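Local structure of CMP-sialic acid transporter 1 (Zea mays, 6I1R) at residues V6-L10 with L249-L253; M130-L135 with I298-Y303; T140-V144 with M270-M274; T180-K185 with M254-N259. The protein probably carries CMP-sialic acid from the cytoplasm into the Golgi in exchange for CMP, and binds CMP in an outward-facing state. The protein carries 5 engineered substitutions. One frame throughout, in Å; residues are numbered along the deposited sequence.

Contact 1 (V6-L10 with L249-L253); sequences VAALL and LVSWL
Leu249 meets Val6, Leu9 and Leu10 where two nearly antiparallel transmembrane helices pack in the all-helical fold of the drug/metabolite transporter superfamily. The segment axes pass 10.1 Å apart at 150°, so side chains fill the space between the backbones. Leu249 spreads its two methyls. CD1 reaches the backbone of Leu10, 3.9 Å from its CA, and also lies near Leu9 CG. CD2 turns to Val6 CG1, also at 3.9 Å. Val250 starts off away from helix 3-24, yet its CG2 still touches Leu10 CD2. Trp252 turns a face of its indole to Val6. Its CG lies anti to the backbone N (chi1 -166°), and this sets the ring beside the valine. The ring of Trp252 also meets that of Tyr256. Leu253 touches both partners: its CG is near Val6 CG1, and its CD1 is 3.7 Å from Leu10 CD2. Helix 259-279 flanks the pair through Val261 and Ser265. The interface is apolar throughout. Its one ring contact is a CH-pi interaction, with Val6 CG2 standing 3.9 Å from the centroid of the six-membered ring of Trp252, 8° off the normal.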
loop_
_atom_site.group_PDB
_atom_site.type_symbol
_atom_site.label_atom_id
_atom_site.label_comp_id
_atom_site.label_asym_id
_atom_site.label_seq_id
_atom_site.Cartn_x
_atom_site.Cartn_y
_atom_site.Cartn_z
ATOM N N VAL B 6 15.374 29.566 -3.379
ATOM C CA VAL B 6 14.395 28.826 -2.572
ATOM C C VAL B 6 13.616 27.886 -3.503
ATOM O O VAL B 6 13.449 26.706 -3.199
ATOM C CB VAL B 6 13.449 29.770 -1.800
ATOM C CG1 VAL B 6 12.451 28.999 -0.947
ATOM C CG2 VAL B 6 14.207 30.773 -0.942
ATOM N N ALA B 7 13.169 28.419 -4.638
ATOM C CA ALA B 7 12.396 27.658 -5.629
ATOM C C ALA B 7 13.220 26.477 -6.160
ATOM O O ALA B 7 12.688 25.380 -6.344
ATOM C CB ALA B 7 11.965 28.570 -6.753
ATOM N N ALA B 8 14.506 26.712 -6.411
ATOM C CA ALA B 8 15.409 25.659 -6.878
ATOM C C ALA B 8 15.594 24.608 -5.778
ATOM O O ALA B 8 15.604 23.408 -6.055
ATOM C CB ALA B 8 16.731 26.259 -7.293
ATOM N N LEU B 9 15.738 25.072 -4.537
ATOM C CA LEU B 9 15.927 24.185 -3.389
ATOM C C LEU B 9 14.656 23.358 -3.158
ATOM O O LEU B 9 14.739 22.174 -2.835
ATOM C CB LEU B 9 16.277 25.025 -2.155
ATOM C CG LEU B 9 16.547 24.244 -0.868
ATOM C CD1 LEU B 9 17.714 23.282 -1.040
ATOM C CD2 LEU B 9 16.804 25.192 0.292
ATOM N N LEU B 10 13.492 23.982 -3.324
ATOM C CA LEU B 10 12.217 23.270 -3.210
ATOM C C LEU B 10 12.154 22.164 -4.270
ATOM O O LEU B 10 11.704 21.061 -3.981
ATOM C CB LEU B 10 11.056 24.259 -3.368
ATOM C CG LEU B 10 9.652 23.655 -3.317
ATOM C CD1 LEU B 10 9.441 22.862 -2.036
ATOM C CD2 LEU B 10 8.593 24.739 -3.448
ATOM N N LEU B 249 9.326 25.843 2.990
ATOM C CA LEU B 249 9.729 26.577 1.793
ATOM C C LEU B 249 8.478 27.050 1.043
ATOM O O LEU B 249 8.448 28.169 0.533
ATOM C CB LEU B 249 10.599 25.682 0.905
ATOM C CG LEU B 249 11.897 25.176 1.536
ATOM C CD1 LEU B 249 12.599 24.199 0.607
ATOM C CD2 LEU B 249 12.825 26.327 1.894
ATOM N N VAL B 250 7.451 26.205 0.995
ATOM C CA VAL B 250 6.195 26.575 0.343
ATOM C C VAL B 250 5.645 27.834 1.028
ATOM O O VAL B 250 5.214 28.764 0.349
ATOM C CB VAL B 250 5.173 25.420 0.357
ATOM C CG1 VAL B 250 3.782 25.882 -0.056
ATOM C CG2 VAL B 250 5.625 24.261 -0.518
ATOM N N SER B 251 5.694 27.867 2.360
ATOM C CA SER B 251 5.194 29.016 3.118
ATOM C C SER B 251 6.029 30.258 2.784
ATOM O O SER B 251 5.478 31.326 2.515
ATOM C CB SER B 251 5.184 28.737 4.602
ATOM O OG SER B 251 4.174 29.497 5.253
ATOM N N TRP B 252 7.351 30.105 2.780
ATOM C CA TRP B 252 8.242 31.202 2.398
ATOM C C TRP B 252 7.771 31.804 1.067
ATOM O O TRP B 252 7.632 33.024 0.945
ATOM C CB TRP B 252 9.702 30.729 2.322
ATOM C CG TRP B 252 10.692 31.853 2.265
ATOM C CD1 TRP B 252 11.402 32.378 3.305
ATOM C CD2 TRP B 252 11.066 32.613 1.102
ATOM N NE1 TRP B 252 12.195 33.405 2.870
ATOM C CE2 TRP B 252 12.008 33.575 1.525
ATOM C CE3 TRP B 252 10.696 32.577 -0.248
ATOM C CZ2 TRP B 252 12.586 34.486 0.641
ATOM C CZ3 TRP B 252 11.268 33.477 -1.119
ATOM C CH2 TRP B 252 12.200 34.417 -0.679
ATOM N N LEU B 253 7.501 30.935 0.092
ATOM C CA LEU B 253 7.102 31.358 -1.261
ATOM C C LEU B 253 5.686 31.948 -1.242
ATOM O O LEU B 253 5.384 32.843 -2.032
ATOM C CB LEU B 253 7.173 30.162 -2.216
ATOM C CG LEU B 253 8.575 29.678 -2.587
ATOM C CD1 LEU B 253 8.499 28.416 -3.435
ATOM C CD2 LEU B 253 9.358 30.757 -3.321
#

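Contact 2 (M130-L135 with I298-Y303); sequences MAIVLL and ISLQMY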
loop_
_atom_site.group_PDB
_atom_site.type_symbol
_atom_site.label_atom_id
_atom_site.label_comp_id
_atom_site.label_asym_id
_atom_site.label_seq_id
_atom_site.Cartn_x
_atom_site.Cartn_y
_atom_site.Cartn_z
ATOM N N MET B 130 0.015 31.271 -21.767
ATOM C CA MET B 130 0.394 30.189 -22.666
ATOM C C MET B 130 1.483 29.324 -22.014
ATOM O O MET B 130 1.557 28.125 -22.283
ATOM C CB MET B 130 0.877 30.749 -24.006
ATOM C CG MET B 130 -0.274 31.185 -24.901
ATOM S SD MET B 130 0.094 32.619 -25.937
ATOM C CE MET B 130 1.554 32.031 -26.786
ATOM N N ALA B 131 2.302 29.922 -21.149
ATOM C CA ALA B 131 3.335 29.185 -20.413
ATOM C C ALA B 131 2.690 28.288 -19.348
ATOM O O ALA B 131 3.076 27.125 -19.201
ATOM C CB ALA B 131 4.322 30.149 -19.798
ATOM N N ILE B 132 1.713 28.827 -18.617
ATOM C CA ILE B 132 1.019 28.054 -17.576
ATOM C C ILE B 132 0.428 26.797 -18.226
ATOM O O ILE B 132 0.622 25.686 -17.733
ATOM C CB ILE B 132 -0.069 28.885 -16.858
ATOM C CG1 ILE B 132 0.455 30.218 -16.311
ATOM C CG2 ILE B 132 -0.733 28.065 -15.759
ATOM C CD1 ILE B 132 1.667 30.100 -15.416
ATOM N N VAL B 133 -0.274 26.986 -19.341
ATOM C CA VAL B 133 -0.884 25.871 -20.063
ATOM C C VAL B 133 0.225 24.915 -20.515
ATOM O O VAL B 133 0.151 23.713 -20.260
ATOM C CB VAL B 133 -1.739 26.355 -21.254
ATOM C CG1 VAL B 133 -2.188 25.197 -22.136
ATOM C CG2 VAL B 133 -2.943 27.164 -20.793
ATOM N N LEU B 134 1.259 25.449 -21.159
ATOM C CA LEU B 134 2.347 24.604 -21.656
ATOM C C LEU B 134 2.917 23.746 -20.523
ATOM O O LEU B 134 3.251 22.587 -20.754
ATOM C CB LEU B 134 3.454 25.461 -22.276
ATOM C CG LEU B 134 3.393 25.626 -23.792
ATOM C CD1 LEU B 134 4.509 26.540 -24.255
ATOM C CD2 LEU B 134 3.476 24.283 -24.504
ATOM N N LEU B 135 3.028 24.311 -19.322
ATOM C CA LEU B 135 3.572 23.569 -18.182
ATOM C C LEU B 135 2.683 22.356 -17.886
ATOM O O LEU B 135 3.181 21.239 -17.743
ATOM C CB LEU B 135 3.667 24.490 -16.961
ATOM C CG LEU B 135 4.358 23.886 -15.738
ATOM C CD1 LEU B 135 5.840 23.663 -16.002
ATOM C CD2 LEU B 135 4.163 24.766 -14.513
ATOM N N ILE B 298 10.888 25.169 -22.073
ATOM C CA ILE B 298 10.409 26.292 -22.888
ATOM C C ILE B 298 9.298 27.027 -22.126
ATOM O O ILE B 298 9.237 28.254 -22.165
ATOM C CB ILE B 298 9.965 25.815 -24.287
ATOM C CG1 ILE B 298 11.174 25.612 -25.205
ATOM C CG2 ILE B 298 8.943 26.763 -24.903
ATOM C CD1 ILE B 298 10.880 24.828 -26.461
ATOM N N SER B 299 8.431 26.290 -21.436
ATOM C CA SER B 299 7.398 26.910 -20.601
ATOM C C SER B 299 8.043 27.758 -19.494
ATOM O O SER B 299 7.477 28.773 -19.084
ATOM C CB SER B 299 6.465 25.881 -20.019
ATOM O OG SER B 299 5.456 26.505 -19.240
ATOM N N LEU B 300 9.208 27.336 -19.005
ATOM C CA LEU B 300 9.932 28.093 -17.980
ATOM C C LEU B 300 10.397 29.426 -18.578
ATOM O O LEU B 300 10.110 30.496 -18.038
ATOM C CB LEU B 300 11.124 27.269 -17.480
ATOM C CG LEU B 300 11.784 27.772 -16.196
ATOM C CD1 LEU B 300 11.173 27.110 -14.970
ATOM C CD2 LEU B 300 13.286 27.532 -16.227
ATOM N N GLN B 301 11.095 29.342 -19.706
ATOM C CA GLN B 301 11.642 30.518 -20.375
ATOM C C GLN B 301 10.511 31.519 -20.656
ATOM O O GLN B 301 10.609 32.681 -20.276
ATOM C CB GLN B 301 12.373 30.105 -21.654
ATOM C CG GLN B 301 13.676 29.361 -21.389
ATOM C CD GLN B 301 14.393 28.967 -22.656
ATOM O OE1 GLN B 301 13.778 28.593 -23.653
ATOM N NE2 GLN B 301 15.713 29.042 -22.623
ATOM N N MET B 302 9.434 31.054 -21.281
ATOM C CA MET B 302 8.301 31.923 -21.633
ATOM C C MET B 302 7.857 32.741 -20.415
ATOM O O MET B 302 7.709 33.959 -20.508
ATOM C CB MET B 302 7.108 31.107 -22.142
ATOM C CG MET B 302 7.311 30.577 -23.541
ATOM S SD MET B 302 6.156 29.281 -24.025
ATOM C CE MET B 302 4.595 30.158 -23.959
ATOM N N TYR B 303 7.654 32.074 -19.283
ATOM C CA TYR B 303 7.044 32.723 -18.125
ATOM C C TYR B 303 8.044 33.647 -17.418
ATOM O O TYR B 303 7.656 34.715 -16.943
ATOM C CB TYR B 303 6.502 31.693 -17.132
ATOM C CG TYR B 303 5.782 32.316 -15.964
ATOM C CD1 TYR B 303 6.474 32.731 -14.838
ATOM C CD2 TYR B 303 4.414 32.533 -16.001
ATOM C CE1 TYR B 303 5.823 33.327 -13.769
ATOM C CE2 TYR B 303 3.747 33.124 -14.940
ATOM C CZ TYR B 303 4.455 33.523 -13.820
ATOM O OH TYR B 303 3.808 34.106 -12.769
#
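Met130 touches Met302 near one end of a close, almost antiparallel helix pair, with segment axes 8.4 Å apart at 162°. Helices 126-143 and 287-304 pack here in the membrane bundle of the nucleotide-sugar transporter fold, away from the CMP site. Met130 CB lies 3.8 Å from Met302 CE. Ala131 comes next and is what lets the backbones approach. Its CA and that of Ser299 are 4.7 Å apart. Its single methyl touches both Met302 CB and Tyr303 CB, and lies near the edge of the tyrosine ring. The carbonyl of Ala131 accepts a hydrogen bond from Ser299 OG. The modelled length is very short and should not be pressed at this resolution. With OG anti to the backbone N (chi1 -179°), the serine hydroxyl points across the interface. Ile132 starts away from the partner helix but returns through CD1, 3.7 Å from Tyr303 CE2. Leu134 crosses Met302 at about a right angle, its CD1 against the thioether. Helix 259-279 covers the Tyr303 side, where Tyr264 meets that ring and bonds Ser299 O. Ala131 O also accepts from Leu135 N at 2.8 Å. If the serine bond holds, a buried hydroxyl is probably satisfied while the helical bond is kept.

Contact 3 (T140-V144 with M270-M274); sequences TTSQV and MLLTM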
loop_
_atom_site.group_PDB
_atom_site.type_symbol
_atom_site.label_atom_id
_atom_site.label_comp_id
_atom_site.label_asym_id
_atom_site.label_seq_id
_atom_site.Cartn_x
_atom_site.Cartn_y
_atom_site.Cartn_z
ATOM N N THR B 140 1.936 16.523 -18.177
ATOM C CA THR B 140 1.032 15.475 -18.653
ATOM C C THR B 140 1.740 14.616 -19.707
ATOM O O THR B 140 1.680 13.388 -19.643
ATOM C CB THR B 140 -0.263 16.083 -19.208
ATOM O OG1 THR B 140 -0.857 16.863 -18.170
ATOM C CG2 THR B 140 -1.253 15.046 -19.694
ATOM N N THR B 141 2.416 15.273 -20.651
ATOM C CA THR B 141 3.102 14.600 -21.763
ATOM C C THR B 141 4.097 13.561 -21.226
ATOM O O THR B 141 4.157 12.445 -21.736
ATOM C CB THR B 141 3.794 15.618 -22.681
ATOM O OG1 THR B 141 2.775 16.334 -23.379
ATOM C CG2 THR B 141 4.742 14.990 -23.680
ATOM N N SER B 142 4.865 13.931 -20.204
ATOM C CA SER B 142 5.876 13.041 -19.629
ATOM C C SER B 142 5.220 11.844 -18.927
ATOM O O SER B 142 5.812 10.768 -18.853
ATOM C CB SER B 142 6.780 13.794 -18.688
ATOM O OG SER B 142 6.039 14.348 -17.611
ATOM N N GLN B 143 4.006 12.031 -18.417
ATOM C CA GLN B 143 3.328 10.989 -17.649
ATOM C C GLN B 143 2.598 10.011 -18.580
ATOM O O GLN B 143 2.411 8.853 -18.208
ATOM C CB GLN B 143 2.354 11.618 -16.651
ATOM C CG GLN B 143 3.044 12.437 -15.568
ATOM C CD GLN B 143 2.141 12.702 -14.389
ATOM O OE1 GLN B 143 1.504 13.748 -14.294
ATOM N NE2 GLN B 143 2.071 11.742 -13.481
ATOM N N VAL B 144 2.197 10.459 -19.773
ATOM C CA VAL B 144 1.319 9.673 -20.665
ATOM C C VAL B 144 1.861 8.243 -20.805
ATOM O O VAL B 144 3.071 8.026 -20.933
ATOM C CB VAL B 144 1.145 10.353 -22.040
ATOM C CG1 VAL B 144 0.675 9.383 -23.117
ATOM C CG2 VAL B 144 0.201 11.544 -21.962
ATOM N N MET B 270 9.002 16.833 -10.432
ATOM C CA MET B 270 8.401 15.629 -11.002
ATOM C C MET B 270 9.213 15.155 -12.215
ATOM O O MET B 270 9.321 13.953 -12.455
ATOM C CB MET B 270 6.958 15.903 -11.435
ATOM C CG MET B 270 6.159 14.650 -11.735
ATOM S SD MET B 270 5.035 14.880 -13.134
ATOM C CE MET B 270 6.200 14.857 -14.494
ATOM N N LEU B 271 9.767 16.093 -12.982
ATOM C CA LEU B 271 10.615 15.743 -14.125
ATOM C C LEU B 271 11.957 15.199 -13.619
ATOM O O LEU B 271 12.449 14.195 -14.132
ATOM C CB LEU B 271 10.825 16.971 -15.018
ATOM C CG LEU B 271 9.620 17.406 -15.852
ATOM C CD1 LEU B 271 9.926 18.693 -16.601
ATOM C CD2 LEU B 271 9.197 16.313 -16.824
ATOM N N LEU B 272 12.536 15.861 -12.617
ATOM C CA LEU B 272 13.829 15.450 -12.063
ATOM C C LEU B 272 13.722 14.029 -11.495
ATOM O O LEU B 272 14.626 13.215 -11.689
ATOM C CB LEU B 272 14.259 16.449 -10.982
ATOM C CG LEU B 272 15.617 16.185 -10.331
ATOM C CD1 LEU B 272 16.736 16.216 -11.361
ATOM C CD2 LEU B 272 15.891 17.191 -9.224
ATOM N N THR B 273 12.618 13.743 -10.805
ATOM C CA THR B 273 12.376 12.420 -10.211
ATOM C C THR B 273 12.464 11.332 -11.290
ATOM O O THR B 273 13.096 10.297 -11.081
ATOM C CB THR B 273 11.019 12.370 -9.494
ATOM O OG1 THR B 273 11.105 13.173 -8.316
ATOM C CG2 THR B 273 10.597 10.969 -9.109
ATOM N N MET B 274 11.818 11.575 -12.429
ATOM C CA MET B 274 11.814 10.621 -13.541
ATOM C C MET B 274 13.229 10.466 -14.112
ATOM O O MET B 274 13.636 9.355 -14.459
ATOM C CB MET B 274 10.864 11.075 -14.654
ATOM C CG MET B 274 9.413 10.720 -14.393
ATOM S SD MET B 274 8.270 11.733 -15.363
ATOM C CE MET B 274 6.911 10.586 -15.585
#
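Ser142 and Gln143 meet two methionines, Met270 and Met274, at a helix-helix packing site of the transporter's transmembrane bundle. Helix 126-143 ends here, and helix 259-279 passes by it. The backbones stay well apart: the nearest CA atoms, of Ser142 and Leu271, are 7.7 Å from each other. Long side chains of helix 259-279 therefore do most of the reaching.

The sulfur-bearing chains make the main contacts. Met270 leaves its helix with CG anti to the backbone N (chi1 -167°) and then bends. This brings its thioether obliquely across Gln143, with SD 3.8 Å from Gln143 CD, while CE turns to the Ser142 hydroxyl. Met274 runs out extended instead. Its CE stops 3.5 Å from Ser142 O, and its SD lies near the serine side chain. The two methionines thus approach Ser142 at its hydroxyl and at its carbonyl.

Leucine packing is slighter. Leu271 CD2 lies 3.8 Å from Ser142 OG and 4.0 Å from Ser142 CB. Leu271 also packs against Ile293 and Cys296 of helix 287-304.

The polar groups find their hydrogen bonds within or beyond helix 126-143. Ser142 OG bonds Thr139 O, one turn back, and the positive chi1 of 61° turns it that way. Gln143 OE1 takes a hydrogen bond from Asn106 ND2, which holds the amide while the methionine lies against it. Thr140 O accepts two bonds near the helix end, from Gln143 N and from Val144 N, each at 3.0 Å.

Contact 4 (T180-K185 with M254-N259); sequences TEYLMK and MKYSDN
Glu181 and Lys185 hold the turn after helix 234-256. Glu181 OE1 takes two bonds from Asn259. The backbone N donates at 2.9 Å on the syn side, 32° out of the carboxylate plane. Asn259 ND2 donates to the anti lone pair of the same oxygen, 3.3 Å away. The extended chain of Glu181, CG anti to the backbone N (chi1 179°), carries the carboxylate there. Lys185 bends at its end and donates from NZ to Lys255 O at 3.1 Å, from above the carbonyl plane. A second bond, to Ser257 O, is weak and doubtful. Beside these polar groups the contact is apolar: Met184 CG packs on Met254 CB, and Thr180 CG2 lies 3.7 Å from Met254 CG.

Further out, Asn259 ND2 also bonds Gly177 O. Lys185 NZ forms a long salt bridge with Glu181 OE2, 4.0 Å away, which may favour the charged carboxylate. Lys255 NZ goes to Gln194 and the carbonyl of Asp189, which pins it beside Met184.

Asp258 is the N-cap of helix 259-279, its OD1 bonded to Val261 N. With Glu181 at Asn259 N, this makes a polar, capped start to a transmembrane helix of the transporter bundle.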
loop_
_atom_site.group_PDB
_atom_site.type_symbol
_atom_site.label_atom_id
_atom_site.label_comp_id
_atom_site.label_asym_id
_atom_site.label_seq_id
_atom_site.Cartn_x
_atom_site.Cartn_y
_atom_site.Cartn_z
ATOM N N THR B 180 -3.813 30.366 0.927
ATOM C CA THR B 180 -2.652 30.486 1.810
ATOM C C THR B 180 -1.871 31.757 1.450
ATOM O O THR B 180 -1.591 32.582 2.320
ATOM C CB THR B 180 -1.779 29.225 1.752
ATOM O OG1 THR B 180 -2.589 28.115 2.142
ATOM C CG2 THR B 180 -0.560 29.301 2.646
ATOM N N GLU B 181 -1.549 31.917 0.166
ATOM C CA GLU B 181 -0.838 33.107 -0.319
ATOM C C GLU B 181 -1.579 34.370 0.136
ATOM O O GLU B 181 -0.957 35.326 0.608
ATOM C CB GLU B 181 -0.713 33.086 -1.844
ATOM C CG GLU B 181 -0.015 34.312 -2.411
ATOM C CD GLU B 181 0.581 34.140 -3.797
ATOM O OE1 GLU B 181 0.375 33.070 -4.405
ATOM O OE2 GLU B 181 1.245 35.082 -4.271
ATOM N N TYR B 182 -2.901 34.363 -0.020
ATOM C CA TYR B 182 -3.730 35.475 0.434
ATOM C C TYR B 182 -3.404 35.774 1.904
ATOM O O TYR B 182 -3.093 36.915 2.241
ATOM C CB TYR B 182 -5.215 35.173 0.208
ATOM C CG TYR B 182 -6.169 36.002 1.032
ATOM C CD1 TYR B 182 -6.332 37.357 0.791
ATOM C CD2 TYR B 182 -6.916 35.433 2.051
ATOM C CE1 TYR B 182 -7.207 38.126 1.541
ATOM C CE2 TYR B 182 -7.796 36.187 2.811
ATOM C CZ TYR B 182 -7.941 37.539 2.556
ATOM O OH TYR B 182 -8.804 38.291 3.300
ATOM N N LEU B 183 -3.432 34.747 2.751
ATOM C CA LEU B 183 -3.226 34.925 4.195
ATOM C C LEU B 183 -1.840 35.525 4.473
ATOM O O LEU B 183 -1.730 36.468 5.256
ATOM C CB LEU B 183 -3.395 33.584 4.920
ATOM C CG LEU B 183 -4.820 33.033 4.994
ATOM C CD1 LEU B 183 -4.857 31.743 5.800
ATOM C CD2 LEU B 183 -5.781 34.052 5.588
ATOM N N MET B 184 -0.795 34.988 3.848
ATOM C CA MET B 184 0.570 35.474 4.104
ATOM C C MET B 184 0.671 36.952 3.703
ATOM O O MET B 184 1.220 37.767 4.447
ATOM C CB MET B 184 1.626 34.684 3.319
ATOM C CG MET B 184 1.487 33.173 3.395
ATOM S SD MET B 184 1.130 32.547 5.053
ATOM C CE MET B 184 2.778 32.568 5.758
ATOM N N LYS B 185 0.125 37.285 2.534
ATOM C CA LYS B 185 0.337 38.600 1.919
ATOM C C LYS B 185 -0.695 39.622 2.417
ATOM O O LYS B 185 -0.509 40.820 2.191
ATOM C CB LYS B 185 0.287 38.492 0.390
ATOM C CG LYS B 185 1.555 37.953 -0.260
ATOM C CD LYS B 185 1.399 37.665 -1.737
ATOM C CE LYS B 185 2.546 36.864 -2.313
ATOM N NZ LYS B 185 3.724 37.706 -2.624
ATOM N N MET B 254 4.821 31.443 -0.363
ATOM C CA MET B 254 3.484 32.023 -0.191
ATOM C C MET B 254 3.618 33.475 0.289
ATOM O O MET B 254 2.783 34.312 -0.049
ATOM C CB MET B 254 2.640 31.235 0.818
ATOM C CG MET B 254 2.308 29.814 0.393
ATOM S SD MET B 254 1.296 29.722 -1.103
ATOM C CE MET B 254 2.571 29.603 -2.358
ATOM N N LYS B 255 4.667 33.768 1.057
ATOM C CA LYS B 255 4.871 35.112 1.598
ATOM C C LYS B 255 5.645 35.969 0.586
ATOM O O LYS B 255 5.119 36.967 0.089
ATOM C CB LYS B 255 5.601 35.051 2.945
ATOM C CG LYS B 255 5.118 36.061 3.978
ATOM C CD LYS B 255 6.206 36.624 4.869
ATOM C CE LYS B 255 5.690 37.258 6.144
ATOM N NZ LYS B 255 4.438 38.024 5.928
ATOM N N TYR B 256 6.875 35.569 0.272
ATOM C CA TYR B 256 7.802 36.412 -0.491
ATOM C C TYR B 256 7.809 36.037 -1.980
ATOM O O TYR B 256 8.681 36.495 -2.722
ATOM C CB TYR B 256 9.209 36.302 0.102
ATOM C CG TYR B 256 9.288 36.706 1.552
ATOM C CD1 TYR B 256 9.049 35.786 2.559
ATOM C CD2 TYR B 256 9.575 38.010 1.920
ATOM C CE1 TYR B 256 9.113 36.146 3.894
ATOM C CE2 TYR B 256 9.639 38.388 3.252
ATOM C CZ TYR B 256 9.406 37.452 4.244
ATOM O OH TYR B 256 9.461 37.809 5.560
ATOM N N SER B 257 6.860 35.222 -2.433
ATOM C CA SER B 257 6.800 34.877 -3.851
ATOM C C SER B 257 5.340 34.670 -4.268
ATOM O O SER B 257 4.483 35.443 -3.859
ATOM C CB SER B 257 7.660 33.678 -4.143
ATOM O OG SER B 257 7.857 33.539 -5.541
ATOM N N ASP B 258 5.060 33.656 -5.088
ATOM C CA ASP B 258 3.693 33.384 -5.521
ATOM C C ASP B 258 3.530 31.893 -5.837
ATOM O O ASP B 258 4.511 31.162 -5.965
ATOM C CB ASP B 258 3.314 34.240 -6.732
ATOM C CG ASP B 258 4.317 34.186 -7.870
ATOM O OD1 ASP B 258 4.708 33.065 -8.253
ATOM O OD2 ASP B 258 4.694 35.266 -8.368
ATOM N N ASN B 259 2.268 31.488 -5.988
ATOM C CA ASN B 259 1.873 30.098 -6.257
ATOM C C ASN B 259 2.462 29.593 -7.578
ATOM O O ASN B 259 2.713 28.396 -7.721
ATOM C CB ASN B 259 0.350 29.935 -6.317
ATOM C CG ASN B 259 -0.220 29.259 -5.091
ATOM O OD1 ASN B 259 -0.068 28.052 -4.916
ATOM N ND2 ASN B 259 -0.887 30.027 -4.246
#

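In the fold
From the N terminus, helix 3-24 waits for helix 234-256 to close contact 1. Helix 126-143 comes next and takes two later partners, helix 259-279 in contact 3 and helix 287-304 in contact 2. Helix 160-186 then pairs with the end of helix 234-256 and the following turn in contact 4. Along the chain contact 4 falls within the span of contact 3, and contact 3 within that of contact 2. Contact 1 crosses all three. Contacts 1 and 4 share helix 234-256 and touch, with Ser251 OG 3.4 Å from Met184 CE. Contacts 3 and 4 lie on opposite sides of the chain's centre, about 27 Å apart between centres.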